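Local coordinates for class II aldolase/adducin domain protein (Pseudomonas syringae pv. phaseolicola 1448A, PDB 3OCR), which belongs to the class II aldolase/adducin family and may bind actin filaments, its own reaction and ligand being unknown, at residues 38-43 with 259-264; 48-53 with 201-206; 60-63 with 69-72; 190-195 with 208-213. All blocks are in the same frame, centred on the assembly; numbering follows the deposited sequence.

From the N terminus, helix 29-47 supplies the first half of interaction 1, whose partner lies near the C-terminal end on helix 251-265, so this contact closes a loop around the other three. The loop after helix 29-47 then enters interaction 2, which meets helix 199-219 and encloses interaction 3, the hairpin of strands 58-61 and 68-71. Interaction 4, between strand 191-196 and helix 199-219, follows interaction 3 in series but crosses interaction 2, because their segments alternate and share that helix. Interactions 3 and 4 sit on the same mixed sheet, about 21 Å apart between centres, while interaction 1 ties helix to helix and interaction 2 loop to helix.

Interaction 1: 38-43 with 259-264; sequences LAAAYR and ALIREL
Ala40 and Leu264 meet without any hydrogen bond across the contact; methyl groups do the work. The CB of Ala40 touches CD1 of Ile261 at 3.6 Å and CD2 of Leu264 at 3.8 Å, so one small methyl is met by the ends of two larger side chains. Leu264 reaches over with CG anti to its backbone N (chi1 178°): CD2 lies mainly over Ala40, close to its carbonyl O, while CD1 of Leu264 turns to CB of Arg43 at 3.7 Å. This is a pair of steeply crossed helices, 29-47 and 251-265, whose local axes come within 10.6 Å at 68°. Alanine suits the crossing because a short side chain leaves room for the branched ends of isoleucine and leucine, and Tyr271 also packs on Ala40 and Leu264.

The charged groups lead elsewhere. Arg43 offers only the aliphatic base of its chain to Leu264; a bend at chi2 (-84°) carries the guanidinium away, and its NE is hydrogen-bonded to the carbonyl O of Ile81. Arg262, on helix 251-265, instead forms a salt bridge with Glu80 of a second subunit.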
loop_
_atom_site.group_PDB
_atom_site.type_symbol
_atom_site.label_atom_id
_atom_site.label_comp_id
_atom_site.label_asym_id
_atom_site.label_seq_id
_atom_site.Cartn_x
_atom_site.Cartn_y
_atom_site.Cartn_z
ATOM N N LEU A 38 3.625 -22.577 -16.183
ATOM C CA LEU A 38 4.185 -21.249 -16.516
ATOM C C LEU A 38 3.082 -20.184 -16.607
ATOM O O LEU A 38 3.278 -19.071 -16.133
ATOM C CB LEU A 38 5.024 -21.290 -17.817
ATOM C CG LEU A 38 5.753 -20.011 -18.188
ATOM C CD1 LEU A 38 6.815 -19.673 -17.128
ATOM C CD2 LEU A 38 6.395 -20.119 -19.591
ATOM N N ALA A 39 1.908 -20.540 -17.162
ATOM C CA ALA A 39 0.782 -19.614 -17.176
ATOM C C ALA A 39 0.302 -19.243 -15.765
ATOM O O ALA A 39 0.015 -18.066 -15.485
ATOM C CB ALA A 39 -0.435 -20.178 -18.049
ATOM N N ALA A 40 0.245 -20.235 -14.872
ATOM C CA ALA A 40 -0.093 -19.992 -13.481
ATOM C C ALA A 40 0.930 -19.067 -12.860
ATOM O O ALA A 40 0.573 -18.199 -12.066
ATOM C CB ALA A 40 -0.135 -21.293 -12.708
ATOM N N ALA A 41 2.196 -19.244 -13.217
ATOM C CA ALA A 41 3.266 -18.386 -12.659
ATOM C C ALA A 41 3.070 -16.922 -13.097
ATOM O O ALA A 41 3.148 -16.010 -12.269
ATOM C CB ALA A 41 4.598 -18.887 -13.067
ATOM N N TYR A 42 2.744 -16.706 -14.377
ATOM C CA TYR A 42 2.401 -15.356 -14.858
ATOM C C TYR A 42 1.223 -14.703 -14.122
ATOM O O TYR A 42 1.340 -13.572 -13.665
ATOM C CB TYR A 42 2.155 -15.357 -16.368
ATOM C CG TYR A 42 3.397 -15.300 -17.227
ATOM C CD1 TYR A 42 4.001 -14.066 -17.514
ATOM C CD2 TYR A 42 3.953 -16.477 -17.797
ATOM C CE1 TYR A 42 5.100 -13.978 -18.331
ATOM C CE2 TYR A 42 5.067 -16.400 -18.626
ATOM C CZ TYR A 42 5.646 -15.139 -18.870
ATOM O OH TYR A 42 6.740 -15.002 -19.664
ATOM N N ARG A 43 0.089 -15.404 -14.030
ATOM C CA ARG A 43 -1.064 -14.949 -13.266
ATOM C C ARG A 43 -0.857 -14.742 -11.773
ATOM O O ARG A 43 -1.475 -13.853 -11.183
ATOM C CB ARG A 43 -2.235 -15.938 -13.442
ATOM C CG ARG A 43 -2.574 -16.187 -14.891
ATOM C CD ARG A 43 -3.504 -15.118 -15.429
ATOM N NE ARG A 43 -4.068 -15.511 -16.716
ATOM C CZ ARG A 43 -5.364 -15.544 -17.009
ATOM N NH1 ARG A 43 -6.278 -15.172 -16.127
ATOM N NH2 ARG A 43 -5.737 -15.913 -18.216
ATOM N N ALA A 259 -0.642 -24.407 -2.764
ATOM C CA ALA A 259 -1.424 -23.365 -2.086
ATOM C C ALA A 259 -1.555 -22.132 -2.979
ATOM O O ALA A 259 -2.630 -21.562 -3.091
ATOM C CB ALA A 259 -0.812 -22.989 -0.723
ATOM N N LEU A 260 -0.467 -21.722 -3.615
ATOM C CA LEU A 260 -0.536 -20.649 -4.618
ATOM C C LEU A 260 -1.597 -20.958 -5.679
ATOM O O LEU A 260 -2.391 -20.090 -6.027
ATOM C CB LEU A 260 0.821 -20.408 -5.271
ATOM C CG LEU A 260 1.851 -19.729 -4.355
ATOM C CD1 LEU A 260 3.165 -19.502 -5.088
ATOM C CD2 LEU A 260 1.356 -18.401 -3.776
ATOM N N ILE A 261 -1.602 -22.193 -6.177
ATOM C CA ILE A 261 -2.609 -22.654 -7.175
ATOM C C ILE A 261 -4.043 -22.584 -6.660
ATOM O O ILE A 261 -4.917 -22.076 -7.359
ATOM C CB ILE A 261 -2.303 -24.080 -7.705
ATOM C CG1 ILE A 261 -1.003 -24.095 -8.518
ATOM C CG2 ILE A 261 -3.487 -24.668 -8.540
ATOM C CD1 ILE A 261 -0.993 -23.160 -9.712
ATOM N N ARG A 262 -4.296 -23.113 -5.464
ATOM C CA ARG A 262 -5.625 -23.013 -4.849
ATOM C C ARG A 262 -6.056 -21.543 -4.737
ATOM O O ARG A 262 -7.200 -21.223 -5.016
ATOM C CB ARG A 262 -5.706 -23.704 -3.464
ATOM C CG ARG A 262 -5.506 -25.219 -3.461
ATOM C CD ARG A 262 -5.962 -25.893 -2.128
ATOM N NE ARG A 262 -5.325 -25.293 -0.959
ATOM C CZ ARG A 262 -4.089 -25.561 -0.518
ATOM N NH1 ARG A 262 -3.316 -26.480 -1.103
ATOM N NH2 ARG A 262 -3.624 -24.910 0.543
ATOM N N GLU A 263 -5.137 -20.661 -4.325
ATOM C CA GLU A 263 -5.437 -19.231 -4.215
ATOM C C GLU A 263 -5.750 -18.614 -5.569
ATOM O O GLU A 263 -6.740 -17.887 -5.718
ATOM C CB GLU A 263 -4.269 -18.464 -3.587
ATOM C CG GLU A 263 -4.670 -17.058 -3.141
ATOM C CD GLU A 263 -3.489 -16.224 -2.679
ATOM O OE1 GLU A 263 -2.459 -16.803 -2.253
ATOM O OE2 GLU A 263 -3.598 -14.982 -2.750
ATOM N N LEU A 264 -4.891 -18.900 -6.550
ATOM C CA LEU A 264 -5.112 -18.469 -7.923
ATOM C C LEU A 264 -6.494 -18.890 -8.455
ATOM O O LEU A 264 -7.228 -18.053 -8.950
ATOM C CB LEU A 264 -3.981 -18.966 -8.845
ATOM C CG LEU A 264 -4.097 -18.628 -10.345
ATOM C CD1 LEU A 264 -4.211 -17.122 -10.587
ATOM C CD2 LEU A 264 -2.948 -19.203 -11.124
#

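Interaction 2: 48-53 with 201-206; sequences KRWTDH and HAIQQL
The indole of Trp50 is covered on both faces: CB of Lys48 lies 3.4 Å above one, offset toward the rim, and CG of Leu206 lies 4.3 Å above the opposite one, likewise near the rim. At the edge, close to the ring plane, stands CD1 of Ile203. The tryptophan belongs to the loop that leaves helix 29-47 through a Schellman motif, in which Arg49 takes a positive phi (60°), and it packs against helix 199-219, which itself lies on the mixed sheet of this aldolase-like fold.

The leucine makes the closer approach. Its CD2 is 3.7 Å from CE3 of Trp50 and 3.9 Å from CZ3 of the same ring, and the two side chains slide past each other in opposite directions. In Leu206 a chi1 of 176° swings the isobutyl group out opposite the backbone N, away from its own helix and toward the indole. A broad flat ring suits this place because it can bridge the 9.7 Å between CA of Trp50 and CA of Leu206, and branched aliphatic residues one helical turn apart fit along it.

All three touching residues are buried. Ile203 and Leu206 also rest on Leu126 of strand 124-128. The ring of His207 meets that of Trp50. Ile203 makes the lighter contact with the indole, its CD1 lying 4.4 Å from CZ3 of Trp50.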
loop_
_atom_site.group_PDB
_atom_site.type_symbol
_atom_site.label_atom_id
_atom_site.label_comp_id
_atom_site.label_asym_id
_atom_site.label_seq_id
_atom_site.Cartn_x
_atom_site.Cartn_y
_atom_site.Cartn_z
ATOM N N LYS A 48 0.032 -11.193 -7.169
ATOM C CA LYS A 48 0.943 -10.695 -6.137
ATOM C C LYS A 48 1.582 -9.362 -6.500
ATOM O O LYS A 48 2.425 -8.863 -5.754
ATOM C CB LYS A 48 2.065 -11.708 -5.861
ATOM C CG LYS A 48 1.608 -13.094 -5.430
ATOM C CD LYS A 48 0.738 -13.034 -4.207
ATOM C CE LYS A 48 0.441 -14.417 -3.672
ATOM N NZ LYS A 48 -0.331 -14.329 -2.408
ATOM N N ARG A 49 1.197 -8.806 -7.650
ATOM C CA ARG A 49 1.687 -7.504 -8.112
ATOM C C ARG A 49 3.213 -7.463 -8.311
ATOM O O ARG A 49 3.869 -6.498 -7.910
ATOM C CB ARG A 49 1.220 -6.371 -7.163
ATOM C CG ARG A 49 -0.289 -6.190 -7.090
ATOM C CD ARG A 49 -0.670 -5.100 -6.090
ATOM N NE ARG A 49 -2.042 -4.619 -6.300
ATOM C CZ ARG A 49 -3.116 -5.059 -5.641
ATOM N NH1 ARG A 49 -3.000 -6.001 -4.705
ATOM N NH2 ARG A 49 -4.314 -4.550 -5.913
ATOM N N TRP A 50 3.780 -8.504 -8.924
ATOM C CA TRP A 50 5.213 -8.509 -9.225
ATOM C C TRP A 50 5.483 -8.034 -10.656
ATOM O O TRP A 50 6.468 -8.429 -11.257
ATOM C CB TRP A 50 5.836 -9.903 -9.033
ATOM C CG TRP A 50 5.678 -10.519 -7.660
ATOM C CD1 TRP A 50 5.561 -9.862 -6.472
ATOM C CD2 TRP A 50 5.648 -11.917 -7.351
ATOM N NE1 TRP A 50 5.452 -10.762 -5.437
ATOM C CE2 TRP A 50 5.502 -12.031 -5.945
ATOM C CE3 TRP A 50 5.729 -13.084 -8.121
ATOM C CZ2 TRP A 50 5.421 -13.272 -5.292
ATOM C CZ3 TRP A 50 5.647 -14.320 -7.477
ATOM C CH2 TRP A 50 5.498 -14.403 -6.071
ATOM N N THR A 51 4.594 -7.212 -11.201
ATOM C CA THR A 51 4.601 -6.929 -12.640
ATOM C C THR A 51 5.079 -5.519 -12.931
ATOM O O THR A 51 5.012 -4.652 -12.076
ATOM C CB THR A 51 3.201 -7.031 -13.262
ATOM O OG1 THR A 51 2.318 -6.133 -12.578
ATOM C CG2 THR A 51 2.667 -8.435 -13.201
ATOM N N ASP A 52 5.517 -5.314 -14.169
ATOM C CA ASP A 52 5.911 -4.014 -14.662
ATOM C C ASP A 52 5.252 -3.892 -16.049
ATOM O O ASP A 52 5.907 -3.928 -17.098
ATOM C CB ASP A 52 7.458 -3.917 -14.657
ATOM C CG ASP A 52 7.988 -2.689 -15.360
ATOM O OD1 ASP A 52 7.290 -1.658 -15.383
ATOM O OD2 ASP A 52 9.124 -2.756 -15.878
ATOM N N HIS A 53 3.918 -3.783 -16.021
ATOM C CA HIS A 53 3.101 -3.650 -17.229
ATOM C C HIS A 53 3.434 -4.794 -18.186
ATOM O O HIS A 53 3.331 -5.956 -17.811
ATOM C CB HIS A 53 3.296 -2.269 -17.879
ATOM C CG HIS A 53 2.235 -1.911 -18.880
ATOM N ND1 HIS A 53 0.883 -2.040 -18.619
ATOM C CD2 HIS A 53 2.327 -1.418 -20.140
ATOM C CE1 HIS A 53 0.195 -1.658 -19.680
ATOM N NE2 HIS A 53 1.045 -1.268 -20.615
ATOM N N HIS A 201 9.798 -24.493 -8.279
ATOM C CA HIS A 201 11.003 -24.152 -7.513
ATOM C C HIS A 201 11.418 -22.672 -7.708
ATOM O O HIS A 201 11.744 -21.971 -6.730
ATOM C CB HIS A 201 12.132 -25.129 -7.889
ATOM C CG HIS A 201 13.437 -24.832 -7.211
ATOM N ND1 HIS A 201 14.655 -25.069 -7.812
ATOM C CD2 HIS A 201 13.713 -24.305 -5.993
ATOM C CE1 HIS A 201 15.629 -24.699 -6.990
ATOM N NE2 HIS A 201 15.080 -24.224 -5.882
ATOM N N ALA A 202 11.424 -22.212 -8.966
ATOM C CA ALA A 202 11.755 -20.834 -9.306
ATOM C C ALA A 202 10.797 -19.848 -8.645
ATOM O O ALA A 202 11.209 -18.825 -8.110
ATOM C CB ALA A 202 11.791 -20.634 -10.857
ATOM N N ILE A 203 9.512 -20.175 -8.681
ATOM C CA ILE A 203 8.515 -19.314 -8.101
ATOM C C ILE A 203 8.616 -19.260 -6.576
ATOM O O ILE A 203 8.355 -18.198 -5.984
ATOM C CB ILE A 203 7.077 -19.779 -8.529
ATOM C CG1 ILE A 203 6.756 -19.267 -9.937
ATOM C CG2 ILE A 203 6.053 -19.302 -7.527
ATOM C CD1 ILE A 203 6.591 -17.720 -10.100
ATOM N N GLN A 204 8.977 -20.384 -5.930
ATOM C CA GLN A 204 9.094 -20.379 -4.479
ATOM C C GLN A 204 10.235 -19.453 -4.089
ATOM O O GLN A 204 10.083 -18.647 -3.189
ATOM C CB GLN A 204 9.365 -21.770 -3.876
ATOM C CG GLN A 204 9.399 -21.738 -2.310
ATOM C CD GLN A 204 9.545 -23.100 -1.645
ATOM O OE1 GLN A 204 10.101 -24.031 -2.212
ATOM N NE2 GLN A 204 9.048 -23.213 -0.419
ATOM N N GLN A 205 11.365 -19.567 -4.781
ATOM C CA GLN A 205 12.512 -18.699 -4.504
ATOM C C GLN A 205 12.176 -17.223 -4.755
ATOM O O GLN A 205 12.597 -16.349 -3.994
ATOM C CB GLN A 205 13.698 -19.113 -5.372
ATOM C CG GLN A 205 14.190 -20.556 -5.151
ATOM C CD GLN A 205 15.647 -20.680 -5.513
ATOM O OE1 GLN A 205 16.515 -20.623 -4.641
ATOM N NE2 GLN A 205 15.931 -20.840 -6.798
ATOM N N LEU A 206 11.418 -16.941 -5.822
ATOM C CA LEU A 206 11.080 -15.550 -6.161
ATOM C C LEU A 206 10.150 -14.923 -5.105
ATOM O O LEU A 206 10.383 -13.798 -4.644
ATOM C CB LEU A 206 10.468 -15.438 -7.563
ATOM C CG LEU A 206 9.984 -14.040 -7.997
ATOM C CD1 LEU A 206 11.158 -13.091 -8.173
ATOM C CD2 LEU A 206 9.128 -14.148 -9.288
#

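Interaction 3: 60-63 with 69-72; sequences ARVP and FLIN
A beta hairpin, strands 58-61 and 68-71, brings Ala60 and Leu70 together as an antiparallel hydrogen-bonded pair. The N of Leu70 donates to O of Ala60 at 2.9 Å, while the N of Ala60 donates to O of Leu70 over a longer 3.3 Å. The CA of Phe69 also lies 3.3 Å from that same O of Ala60, a CA-H...O contact beside the conventional bond.

Next along the ladder, Arg61 and Phe69 form a non-hydrogen-bonded pair, with both side chains on one face of the mixed sheet. The aromatic CE1 of Phe69 sits 3.7 Å from CB of Arg61, so the ring packs on the aliphatic root of the arginine. From there the Arg61 chain leaves opposite its backbone N (chi1 -169°) and runs on extended, carrying the guanidinium to Glu67, with which it forms a salt bridge, and to the carbonyl O of Gly64.

Ala60 and Leu70 occupy the other face, turned to helix 29-47. Ala60, small enough for a helix to lie over it, touches Val34. The CG2 of Val62 meets CG of Leu70 at 3.7 Å, the two side chains crossing at about a right angle.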
loop_
_atom_site.group_PDB
_atom_site.type_symbol
_atom_site.label_atom_id
_atom_site.label_comp_id
_atom_site.label_asym_id
_atom_site.label_seq_id
_atom_site.Cartn_x
_atom_site.Cartn_y
_atom_site.Cartn_z
ATOM N N ALA A 60 10.298 -21.072 -19.370
ATOM C CA ALA A 60 10.456 -22.471 -18.970
ATOM C C ALA A 60 10.914 -23.321 -20.150
ATOM O O ALA A 60 10.441 -23.131 -21.272
ATOM C CB ALA A 60 9.125 -23.028 -18.444
ATOM N N ARG A 61 11.794 -24.282 -19.890
ATOM C CA ARG A 61 12.142 -25.260 -20.891
ATOM C C ARG A 61 10.982 -26.239 -21.129
ATOM O O ARG A 61 10.345 -26.704 -20.184
ATOM C CB ARG A 61 13.408 -26.025 -20.524
ATOM C CG ARG A 61 13.898 -26.870 -21.742
ATOM C CD ARG A 61 15.038 -27.732 -21.391
ATOM N NE ARG A 61 15.707 -28.343 -22.557
ATOM C CZ ARG A 61 15.323 -29.466 -23.169
ATOM N NH1 ARG A 61 14.221 -30.110 -22.803
ATOM N NH2 ARG A 61 16.040 -29.940 -24.182
ATOM N N VAL A 62 10.705 -26.511 -22.398
ATOM C CA VAL A 62 9.756 -27.550 -22.802
ATOM C C VAL A 62 10.457 -28.899 -22.605
ATOM O O VAL A 62 11.520 -29.127 -23.184
ATOM C CB VAL A 62 9.330 -27.371 -24.278
ATOM C CG1 VAL A 62 8.418 -28.535 -24.750
ATOM C CG2 VAL A 62 8.641 -26.030 -24.492
ATOM N N PRO A 63 9.897 -29.788 -21.755
ATOM C CA PRO A 63 10.565 -31.075 -21.578
ATOM C C PRO A 63 10.558 -31.868 -22.871
ATOM O O PRO A 63 9.547 -31.889 -23.571
ATOM C CB PRO A 63 9.723 -31.781 -20.503
ATOM C CG PRO A 63 9.036 -30.698 -19.781
ATOM C CD PRO A 63 8.793 -29.603 -20.800
ATOM N N PHE A 69 11.643 -23.456 -25.598
ATOM C CA PHE A 69 11.263 -22.692 -24.410
ATOM C C PHE A 69 9.960 -21.938 -24.600
ATOM O O PHE A 69 9.614 -21.533 -25.708
ATOM C CB PHE A 69 12.378 -21.698 -24.027
ATOM C CG PHE A 69 13.697 -22.351 -23.853
ATOM C CD1 PHE A 69 14.095 -22.804 -22.611
ATOM C CD2 PHE A 69 14.518 -22.597 -24.961
ATOM C CE1 PHE A 69 15.318 -23.457 -22.452
ATOM C CE2 PHE A 69 15.735 -23.262 -24.816
ATOM C CZ PHE A 69 16.135 -23.690 -23.551
ATOM N N LEU A 70 9.246 -21.746 -23.495
ATOM C CA LEU A 70 7.989 -21.001 -23.484
ATOM C C LEU A 70 8.154 -19.634 -22.836
ATOM O O LEU A 70 8.855 -19.490 -21.822
ATOM C CB LEU A 70 6.926 -21.807 -22.741
ATOM C CG LEU A 70 6.534 -23.140 -23.383
ATOM C CD1 LEU A 70 6.074 -24.172 -22.312
ATOM C CD2 LEU A 70 5.447 -22.885 -24.415
ATOM N N ILE A 71 7.508 -18.630 -23.428
ATOM C CA ILE A 71 7.535 -17.251 -22.931
ATOM C C ILE A 71 6.228 -16.549 -23.352
ATOM O O ILE A 71 5.491 -17.053 -24.236
ATOM C CB ILE A 71 8.818 -16.515 -23.437
ATOM C CG1 ILE A 71 9.042 -15.194 -22.702
ATOM C CG2 ILE A 71 8.787 -16.367 -24.967
ATOM C CD1 ILE A 71 10.513 -14.833 -22.490
ATOM N N ASN A 72 5.906 -15.432 -22.695
ATOM C CA ASN A 72 4.727 -14.641 -23.070
ATOM C C ASN A 72 4.851 -14.037 -24.465
ATOM O O ASN A 72 5.959 -13.726 -24.930
ATOM C CB ASN A 72 4.374 -13.554 -22.016
ATOM C CG ASN A 72 5.455 -12.477 -21.868
ATOM O OD1 ASN A 72 6.641 -12.766 -21.715
ATOM N ND2 ASN A 72 5.033 -11.224 -21.904
#

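Interaction 4: 190-195 with 208-213; sequences HGLLTG and ALEYAC
In the hydrophobic layer between sheet and helix, Leu192 of strand 191-196 points at helix 199-219, which follows that strand in the chain. The local axes are 10.2 Å apart and 151° from one N-to-C direction to the other, so the helix runs back nearly antiparallel to the strand, packed on one face of the mixed sheet.

Leu192 and Leu209 reach toward each other tip to tip, CD2 of Leu192 lying 3.9 Å from CD2 of Leu209. With chi1 at -174°, Leu209 sends its branch out from the helix toward the strand. Two leucines suit the place, since their branched ends span the distance between backbones whose nearest CA atoms, those of Leu192 and Glu210, are 8.3 Å apart. The same CD2 of Leu192 also approaches SG of Cys213, one turn further along the helix from Leu209.

Glu210 is a buried acid beside this apolar patch. Its carboxylate OE1 is hydrogen-bonded to OG1 of Thr130, which gives the polar atom a partner within the core. The Glu210 side chain, bent at chi2 (64°), crosses that of Leu192 at about a right angle, with OE1 of Glu210 4.0 Å from CD1 of Leu192.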
loop_
_atom_site.group_PDB
_atom_site.type_symbol
_atom_site.label_atom_id
_atom_site.label_comp_id
_atom_site.label_asym_id
_atom_site.label_seq_id
_atom_site.Cartn_x
_atom_site.Cartn_y
_atom_site.Cartn_z
ATOM N N HIS A 190 18.456 -2.877 -11.223
ATOM C CA HIS A 190 17.705 -3.386 -12.357
ATOM C C HIS A 190 16.533 -4.214 -11.890
ATOM O O HIS A 190 15.407 -3.944 -12.313
ATOM C CB HIS A 190 18.662 -4.121 -13.337
ATOM C CG HIS A 190 17.991 -4.692 -14.555
ATOM N ND1 HIS A 190 18.671 -5.431 -15.499
ATOM C CD2 HIS A 190 16.701 -4.649 -14.972
ATOM C CE1 HIS A 190 17.833 -5.800 -16.454
ATOM N NE2 HIS A 190 16.628 -5.349 -16.150
ATOM N N GLY A 191 16.775 -5.195 -11.017
ATOM C CA GLY A 191 15.704 -6.031 -10.440
ATOM C C GLY A 191 16.195 -7.422 -10.004
ATOM O O GLY A 191 17.371 -7.614 -9.613
ATOM N N LEU A 192 15.303 -8.402 -10.057
ATOM C CA LEU A 192 15.615 -9.708 -9.474
ATOM C C LEU A 192 15.535 -10.805 -10.512
ATOM O O LEU A 192 14.694 -10.750 -11.416
ATOM C CB LEU A 192 14.667 -10.037 -8.307
ATOM C CG LEU A 192 14.445 -9.025 -7.168
ATOM C CD1 LEU A 192 13.305 -9.533 -6.289
ATOM C CD2 LEU A 192 15.714 -8.768 -6.346
ATOM N N LEU A 193 16.373 -11.821 -10.335
ATOM C CA LEU A 193 16.343 -12.996 -11.165
ATOM C C LEU A 193 16.427 -14.275 -10.321
ATOM O O LEU A 193 17.281 -14.431 -9.428
ATOM C CB LEU A 193 17.441 -12.936 -12.235
ATOM C CG LEU A 193 17.338 -14.024 -13.316
ATOM C CD1 LEU A 193 17.654 -13.503 -14.688
ATOM C CD2 LEU A 193 18.211 -15.235 -12.962
ATOM N N THR A 194 15.511 -15.181 -10.620
ATOM C CA THR A 194 15.446 -16.450 -9.963
ATOM C C THR A 194 15.449 -17.583 -11.005
ATOM O O THR A 194 14.836 -17.445 -12.069
ATOM C CB THR A 194 14.204 -16.373 -9.088
ATOM O OG1 THR A 194 14.589 -16.287 -7.711
ATOM C CG2 THR A 194 13.216 -17.454 -9.375
ATOM N N GLY A 195 16.179 -18.668 -10.733
ATOM C CA GLY A 195 16.103 -19.852 -11.563
ATOM C C GLY A 195 15.552 -20.971 -10.709
ATOM O O GLY A 195 15.477 -20.825 -9.488
ATOM N N ALA A 208 9.843 -15.798 -1.982
ATOM C CA ALA A 208 10.598 -15.562 -0.758
ATOM C C ALA A 208 11.512 -14.370 -0.862
ATOM O O ALA A 208 11.651 -13.618 0.106
ATOM C CB ALA A 208 11.406 -16.797 -0.353
ATOM N N LEU A 209 12.145 -14.195 -2.024
ATOM C CA LEU A 209 13.100 -13.116 -2.216
ATOM C C LEU A 209 12.366 -11.770 -2.219
ATOM O O LEU A 209 12.852 -10.795 -1.648
ATOM C CB LEU A 209 13.890 -13.298 -3.518
ATOM C CG LEU A 209 15.036 -12.297 -3.757
ATOM C CD1 LEU A 209 16.049 -12.316 -2.584
ATOM C CD2 LEU A 209 15.722 -12.507 -5.133
ATOM N N GLU A 210 11.204 -11.738 -2.863
ATOM C CA GLU A 210 10.420 -10.527 -2.998
ATOM C C GLU A 210 9.967 -10.097 -1.588
ATOM O O GLU A 210 10.068 -8.905 -1.217
ATOM C CB GLU A 210 9.168 -10.810 -3.860
ATOM C CG GLU A 210 8.174 -9.645 -3.836
ATOM C CD GLU A 210 8.736 -8.375 -4.460
ATOM O OE1 GLU A 210 9.598 -8.482 -5.383
ATOM O OE2 GLU A 210 8.307 -7.274 -4.025
ATOM N N TYR A 211 9.526 -11.063 -0.787
ATOM C CA TYR A 211 9.165 -10.752 0.598
ATOM C C TYR A 211 10.361 -10.263 1.424
ATOM O O TYR A 211 10.234 -9.317 2.192
ATOM C CB TYR A 211 8.519 -11.931 1.291
ATOM C CG TYR A 211 7.656 -11.505 2.494
ATOM C CD1 TYR A 211 6.843 -10.359 2.435
ATOM C CD2 TYR A 211 7.647 -12.245 3.666
ATOM C CE1 TYR A 211 6.038 -9.973 3.531
ATOM C CE2 TYR A 211 6.847 -11.878 4.757
ATOM C CZ TYR A 211 6.043 -10.754 4.680
ATOM O OH TYR A 211 5.265 -10.396 5.759
ATOM N N ALA A 212 11.487 -10.940 1.300
ATOM C CA ALA A 212 12.711 -10.479 1.998
ATOM C C ALA A 212 12.983 -9.020 1.639
ATOM O O ALA A 212 13.278 -8.220 2.519
ATOM C CB ALA A 212 13.904 -11.375 1.664
ATOM N N CYS A 213 12.843 -8.652 0.364
ATOM C CA CYS A 213 13.032 -7.265 -0.022
ATOM C C CYS A 213 11.986 -6.320 0.571
ATOM O O CYS A 213 12.365 -5.261 1.020
ATOM C CB CYS A 213 13.121 -7.059 -1.540
ATOM S SG CYS A 213 14.465 -7.953 -2.354
#